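Local atomic coordinates of BPH (Thiobacillus denitrificans, PDB entry 5OVS), a protein that probably acts as a proteasome-like threonine hydrolase that degrades proteins inside a barrel of fourteen identical subunits stacked as two rings. Residues A75-V80 with F120-H125; C79-L84 with S107-L112. All blocks are in the same frame, centred on the assembly; numbering follows the deposited sequence.

Both contacts hold helix 74-91 against the same antiparallel sheet, and both are buried in the core. They meet at C79 and V80, which their helix segments share, and their centres lie about 6 Å apart. Contact 1 joins the first turns of the helix to strand 118-122. Contact 2 joins the next turn to the start of strand 111-115, the neighbouring strand, and to the loop before it. V122 CG1 of contact 1 packs 3.4 Å from W81 CD1 of contact 2. The chemistry differs. Contact 1 is wholly apolar, with one CH-pi contact. Contact 2 adds an indole N-H and a water that links it to a backbone carbonyl.

Contact 1: A75-V80 with F120-H125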
loop_
_atom_site.group_PDB
_atom_site.type_symbol
_atom_site.label_atom_id
_atom_site.label_comp_id
_atom_site.label_asym_id
_atom_site.label_seq_id
_atom_site.Cartn_x
_atom_site.Cartn_y
_atom_site.Cartn_z
ATOM N N ALA K 75 15.489 -40.445 8.478
ATOM C CA ALA K 75 15.668 -39.887 9.830
ATOM C C ALA K 75 17.064 -39.302 10.069
ATOM O O ALA K 75 17.215 -38.312 10.800
ATOM C CB ALA K 75 15.361 -40.934 10.889
ATOM N N ARG K 76 18.078 -39.906 9.464
ATOM C CA ARG K 76 19.449 -39.403 9.610
ATOM C C ARG K 76 19.676 -38.153 8.786
ATOM O O ARG K 76 20.376 -37.245 9.212
ATOM C CB ARG K 76 20.473 -40.464 9.218
ATOM C CG ARG K 76 20.637 -41.547 10.262
ATOM C CD ARG K 76 21.529 -42.675 9.757
ATOM N NE ARG K 76 21.549 -43.814 10.671
ATOM C CZ ARG K 76 22.154 -44.975 10.421
ATOM N NH1 ARG K 76 22.792 -45.175 9.268
ATOM N NH2 ARG K 76 22.110 -45.949 11.324
ATOM N N ILE K 77 19.095 -38.115 7.600
ATOM C CA ILE K 77 19.226 -36.951 6.735
ATOM C C ILE K 77 18.467 -35.781 7.341
ATOM O O ILE K 77 18.955 -34.655 7.346
ATOM C CB ILE K 77 18.729 -37.236 5.297
ATOM C CG1 ILE K 77 19.629 -38.283 4.628
ATOM C CG2 ILE K 77 18.699 -35.950 4.461
ATOM C CD1 ILE K 77 19.000 -38.956 3.427
ATOM N N PHE K 78 17.281 -36.035 7.869
ATOM C CA PHE K 78 16.522 -34.950 8.472
ATOM C C PHE K 78 17.286 -34.287 9.620
ATOM O O PHE K 78 17.332 -33.070 9.744
ATOM C CB PHE K 78 15.177 -35.422 9.002
ATOM C CG PHE K 78 14.502 -34.381 9.815
ATOM C CD1 PHE K 78 14.007 -33.242 9.198
ATOM C CD2 PHE K 78 14.456 -34.478 11.189
ATOM C CE1 PHE K 78 13.424 -32.234 9.938
ATOM C CE2 PHE K 78 13.877 -33.477 11.939
ATOM C CZ PHE K 78 13.360 -32.351 11.313
ATOM N N CYS K 79 17.865 -35.121 10.464
ATOM C CA CYS K 79 18.622 -34.682 11.611
ATOM C C CYS K 79 19.829 -33.822 11.219
ATOM O O CYS K 79 20.099 -32.774 11.827
ATOM C CB CYS K 79 19.070 -35.935 12.360
ATOM S SG CYS K 79 20.009 -35.619 13.837
ATOM N N VAL K 80 20.555 -34.263 10.201
ATOM C CA VAL K 80 21.698 -33.505 9.665
ATOM C C VAL K 80 21.241 -32.161 9.066
ATOM O O VAL K 80 21.806 -31.099 9.380
ATOM C CB VAL K 80 22.444 -34.337 8.598
ATOM C CG1 VAL K 80 23.424 -33.489 7.805
ATOM C CG2 VAL K 80 23.171 -35.502 9.256
ATOM N N PHE K 120 17.786 -40.163 -2.231
ATOM C CA PHE K 120 17.012 -39.319 -1.348
ATOM C C PHE K 120 16.979 -37.886 -1.859
ATOM O O PHE K 120 17.746 -37.497 -2.736
ATOM C CB PHE K 120 17.651 -39.301 0.043
ATOM C CG PHE K 120 17.838 -40.667 0.671
ATOM C CD1 PHE K 120 16.828 -41.244 1.420
ATOM C CD2 PHE K 120 19.031 -41.346 0.546
ATOM C CE1 PHE K 120 17.003 -42.482 2.011
ATOM C CE2 PHE K 120 19.211 -42.579 1.139
ATOM C CZ PHE K 120 18.200 -43.147 1.875
ATOM N N GLY K 121 16.085 -37.101 -1.287
ATOM C CA GLY K 121 16.058 -35.672 -1.543
ATOM C C GLY K 121 15.655 -34.932 -0.298
ATOM O O GLY K 121 14.952 -35.469 0.546
ATOM N N VAL K 122 16.124 -33.697 -0.188
ATOM C CA VAL K 122 15.708 -32.798 0.875
ATOM C C VAL K 122 15.306 -31.510 0.215
ATOM O O VAL K 122 16.148 -30.828 -0.361
ATOM C CB VAL K 122 16.835 -32.477 1.869
ATOM C CG1 VAL K 122 16.263 -31.759 3.096
ATOM C CG2 VAL K 122 17.562 -33.736 2.277
ATOM N N ALA K 123 14.017 -31.180 0.286
ATOM C CA ALA K 123 13.537 -29.929 -0.261
ATOM C C ALA K 123 13.879 -28.815 0.727
ATOM O O ALA K 123 14.314 -29.086 1.852
ATOM C CB ALA K 123 12.043 -29.999 -0.528
ATOM N N ALA K 124 13.678 -27.575 0.295
ATOM C CA ALA K 124 14.094 -26.378 1.041
ATOM C C ALA K 124 13.532 -26.284 2.462
ATOM O O ALA K 124 14.183 -25.727 3.351
ATOM C CB ALA K 124 13.722 -25.126 0.247
ATOM N N HIS K 125 12.338 -26.831 2.678
ATOM C CA HIS K 125 11.720 -26.827 3.999
ATOM C C HIS K 125 12.050 -28.098 4.813
ATOM O O HIS K 125 11.293 -28.483 5.710
ATOM C CB HIS K 125 10.221 -26.614 3.850
ATOM C CG HIS K 125 9.873 -25.297 3.220
ATOM N ND1 HIS K 125 9.616 -25.158 1.873
ATOM C CD2 HIS K 125 9.774 -24.052 3.752
ATOM C CE1 HIS K 125 9.357 -23.889 1.603
ATOM N NE2 HIS K 125 9.452 -23.197 2.725
#
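This contact is a piece of helix-on-sheet packing: I77 of helix 74-91 presses on F120 and V122 of strand 118-122. I77 is the sole residue of its segment to make the contact. Its two branches divide the work. The longer branch goes to the aromatic ring and the shorter one to the valine. CG1 lies anti to the carbonyl carbon (chi1 -65°), and the nearly extended chain beyond it carries CD1 over one face of the F120 ring. CD1 stands 3.8 Å from the ring centroid, 25° off the normal. This is a CH-pi contact. The methyl is displaced from the ring centre toward the rim, so F120 CG is its nearest ring atom, at 3.4 Å. CD1 also lies 3.7 Å from F120 CB. The ring is thus met near its root, not at its far end.

The other branch, I77 CG2, meets V122 CG2 at 3.3 Å. That is tighter than usual for two methyl groups. The two methyls meet as the side chains run past one another. V122 has CG1 anti to the backbone N (chi1 -169°), which leaves CG2 beside that N and facing the isoleucine.

F120 and V122 are two residues apart on the strand and therefore project from the same face of the sheet. G121 between them takes no part. Backbone bonds from F120 to I113 and from V122 to V111 tie this strand to its neighbour, strand 111-115. I77 also touches I113 there and V128 of strand 128-131, so its side chain reaches three strands. The next residue, F78, packs on I57 of a neighbouring subunit. A helix laid on a sheet through buried aliphatic and aromatic groups is typical of the alpha-beta-beta-alpha sandwich of proteasome-type subunits.

Contact 2: C79-L84 with S107-L112; sequences CVWNTL and SRMDVL
The indole of W81 meets the side chain of V111 obliquely, with its benzo part turned to the valine methyls. W81 CZ2 lies 3.6 Å from V111 CG2. V111 CG1 is a little farther from the same carbon, at 4.2 Å. One side chain reaches in from the helix, the other from the strand.

L84, one turn further along the helix, lays CD2 over the centre of one indole face, 3.8 Å above the plane. The same methyl reaches across to the sheet side and meets M109 CE tip to tip at 3.6 Å. M109 gets there because CG sits between the backbone N and the carbonyl carbon (chi1 46°) and the chain is extended beyond it. Its CE also approaches W81 NE1, at 4.0 Å.

These residues belong to the layer where helix 74-91 covers a sheet, consistent with the sandwich fold of proteasome subunits. Helix 54-64 of the same layer adds L58 against M109 and Y61 against L84.

The indole N-H needs a partner in this buried place, and a water supplies it. W81 NE1 donates to the water over 2.8 Å. The water in turn donates to M109 O, also over 2.8 Å. This bridge ties the ring to the backbone just before strand 111-115 and would limit its rotation. A leucine here would probably leave the bridging water without its N-H donor and open a gap between V111 and L84.

S107 OG hydrogen-bonds to H85 ND1, the next residue of the helix after L84, and to R126 NH1. N82 points away from the 107-112 segment, and its ND2 bonds to H91 O of a neighbouring subunit.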
loop_
_atom_site.group_PDB
_atom_site.type_symbol
_atom_site.label_atom_id
_atom_site.label_comp_id
_atom_site.label_asym_id
_atom_site.label_seq_id
_atom_site.Cartn_x
_atom_site.Cartn_y
_atom_site.Cartn_z
ATOM N N CYS K 79 17.865 -35.121 10.464
ATOM C CA CYS K 79 18.622 -34.682 11.611
ATOM C C CYS K 79 19.829 -33.822 11.219
ATOM O O CYS K 79 20.099 -32.774 11.827
ATOM C CB CYS K 79 19.070 -35.935 12.360
ATOM S SG CYS K 79 20.009 -35.619 13.837
ATOM N N VAL K 80 20.555 -34.263 10.201
ATOM C CA VAL K 80 21.698 -33.505 9.665
ATOM C C VAL K 80 21.241 -32.161 9.066
ATOM O O VAL K 80 21.806 -31.099 9.380
ATOM C CB VAL K 80 22.444 -34.337 8.598
ATOM C CG1 VAL K 80 23.424 -33.489 7.805
ATOM C CG2 VAL K 80 23.171 -35.502 9.256
ATOM N N TRP K 81 20.210 -32.204 8.209
ATOM C CA TRP K 81 19.705 -30.977 7.583
ATOM C C TRP K 81 19.128 -30.001 8.590
ATOM O O TRP K 81 19.291 -28.792 8.439
ATOM C CB TRP K 81 18.704 -31.267 6.459
ATOM C CG TRP K 81 19.268 -30.920 5.135
ATOM C CD1 TRP K 81 18.841 -29.939 4.302
ATOM C CD2 TRP K 81 20.415 -31.510 4.511
ATOM N NE1 TRP K 81 19.626 -29.897 3.178
ATOM C CE2 TRP K 81 20.603 -30.850 3.282
ATOM C CE3 TRP K 81 21.292 -32.543 4.868
ATOM C CZ2 TRP K 81 21.632 -31.184 2.402
ATOM C CZ3 TRP K 81 22.318 -32.878 3.992
ATOM C CH2 TRP K 81 22.476 -32.199 2.771
ATOM N N ASN K 82 18.487 -30.510 9.634
ATOM C CA ASN K 82 17.960 -29.619 10.661
ATOM C C ASN K 82 19.074 -28.897 11.411
ATOM O O ASN K 82 18.962 -27.716 11.668
ATOM C CB ASN K 82 17.067 -30.364 11.647
ATOM C CG ASN K 82 16.176 -29.424 12.433
ATOM O OD1 ASN K 82 15.280 -28.791 11.871
ATOM N ND2 ASN K 82 16.422 -29.320 13.727
ATOM N N THR K 83 20.143 -29.617 11.755
ATOM C CA THR K 83 21.343 -29.019 12.346
ATOM C C THR K 83 22.022 -28.068 11.347
ATOM O O THR K 83 22.370 -26.952 11.702
ATOM C CB THR K 83 22.339 -30.112 12.814
ATOM O OG1 THR K 83 21.744 -30.873 13.871
ATOM C CG2 THR K 83 23.648 -29.523 13.320
ATOM N N LEU K 84 22.196 -28.503 10.101
ATOM C CA LEU K 84 22.755 -27.643 9.054
ATOM C C LEU K 84 22.042 -26.306 8.987
ATOM O O LEU K 84 22.691 -25.270 8.898
ATOM C CB LEU K 84 22.670 -28.311 7.680
ATOM C CG LEU K 84 22.895 -27.417 6.448
ATOM C CD1 LEU K 84 24.307 -26.867 6.431
ATOM C CD2 LEU K 84 22.648 -28.199 5.177
ATOM N N SER K 107 15.491 -23.463 3.880
ATOM C CA SER K 107 16.941 -23.465 3.745
ATOM C C SER K 107 17.363 -22.928 2.365
ATOM O O SER K 107 18.554 -22.814 2.081
ATOM C CB SER K 107 17.504 -24.864 4.010
ATOM O OG SER K 107 17.129 -25.318 5.306
ATOM N N ARG K 108 16.382 -22.602 1.523
ATOM C CA ARG K 108 16.589 -21.990 0.208
ATOM C C ARG K 108 17.274 -22.874 -0.832
ATOM O O ARG K 108 17.606 -22.396 -1.920
ATOM C CB ARG K 108 17.360 -20.672 0.321
ATOM C CG ARG K 108 16.778 -19.691 1.318
ATOM C CD ARG K 108 15.388 -19.236 0.934
ATOM N NE ARG K 108 15.083 -17.993 1.637
ATOM C CZ ARG K 108 15.077 -16.772 1.091
ATOM N NH1 ARG K 108 15.321 -16.590 -0.208
ATOM N NH2 ARG K 108 14.796 -15.716 1.852
ATOM N N MET K 109 17.471 -24.151 -0.529
ATOM C CA MET K 109 18.026 -25.061 -1.501
ATOM C C MET K 109 17.270 -26.370 -1.456
ATOM O O MET K 109 16.727 -26.761 -0.429
ATOM C CB MET K 109 19.511 -25.281 -1.240
ATOM C CG MET K 109 19.824 -25.541 0.208
ATOM S SD MET K 109 21.450 -26.245 0.457
ATOM C CE MET K 109 21.397 -26.468 2.228
ATOM N N ASP K 110 17.206 -27.026 -2.598
ATOM C CA ASP K 110 16.691 -28.369 -2.684
ATOM C C ASP K 110 17.895 -29.236 -3.031
ATOM O O ASP K 110 18.750 -28.815 -3.806
ATOM C CB ASP K 110 15.631 -28.446 -3.771
ATOM C CG ASP K 110 14.451 -27.520 -3.507
ATOM O OD1 ASP K 110 13.899 -27.541 -2.391
ATOM O OD2 ASP K 110 14.050 -26.781 -4.424
ATOM N N VAL K 111 18.010 -30.421 -2.446
ATOM C CA VAL K 111 19.118 -31.305 -2.826
ATOM C C VAL K 111 18.695 -32.737 -3.077
ATOM O O VAL K 111 17.676 -33.193 -2.567
ATOM C CB VAL K 111 20.269 -31.301 -1.793
ATOM C CG1 VAL K 111 20.669 -29.878 -1.468
ATOM C CG2 VAL K 111 19.876 -32.087 -0.550
ATOM N N LEU K 112 19.480 -33.417 -3.904
ATOM C CA LEU K 112 19.366 -34.855 -4.070
ATOM C C LEU K 112 20.645 -35.488 -3.483
ATOM O O LEU K 112 21.732 -34.930 -3.606
ATOM C CB LEU K 112 19.179 -35.199 -5.537
ATOM C CG LEU K 112 17.961 -34.518 -6.186
ATOM C CD1 LEU K 112 17.963 -34.761 -7.681
ATOM C CD2 LEU K 112 16.670 -35.027 -5.573
HETATM O O HOH W 1 17.881 -28.637 1.325
#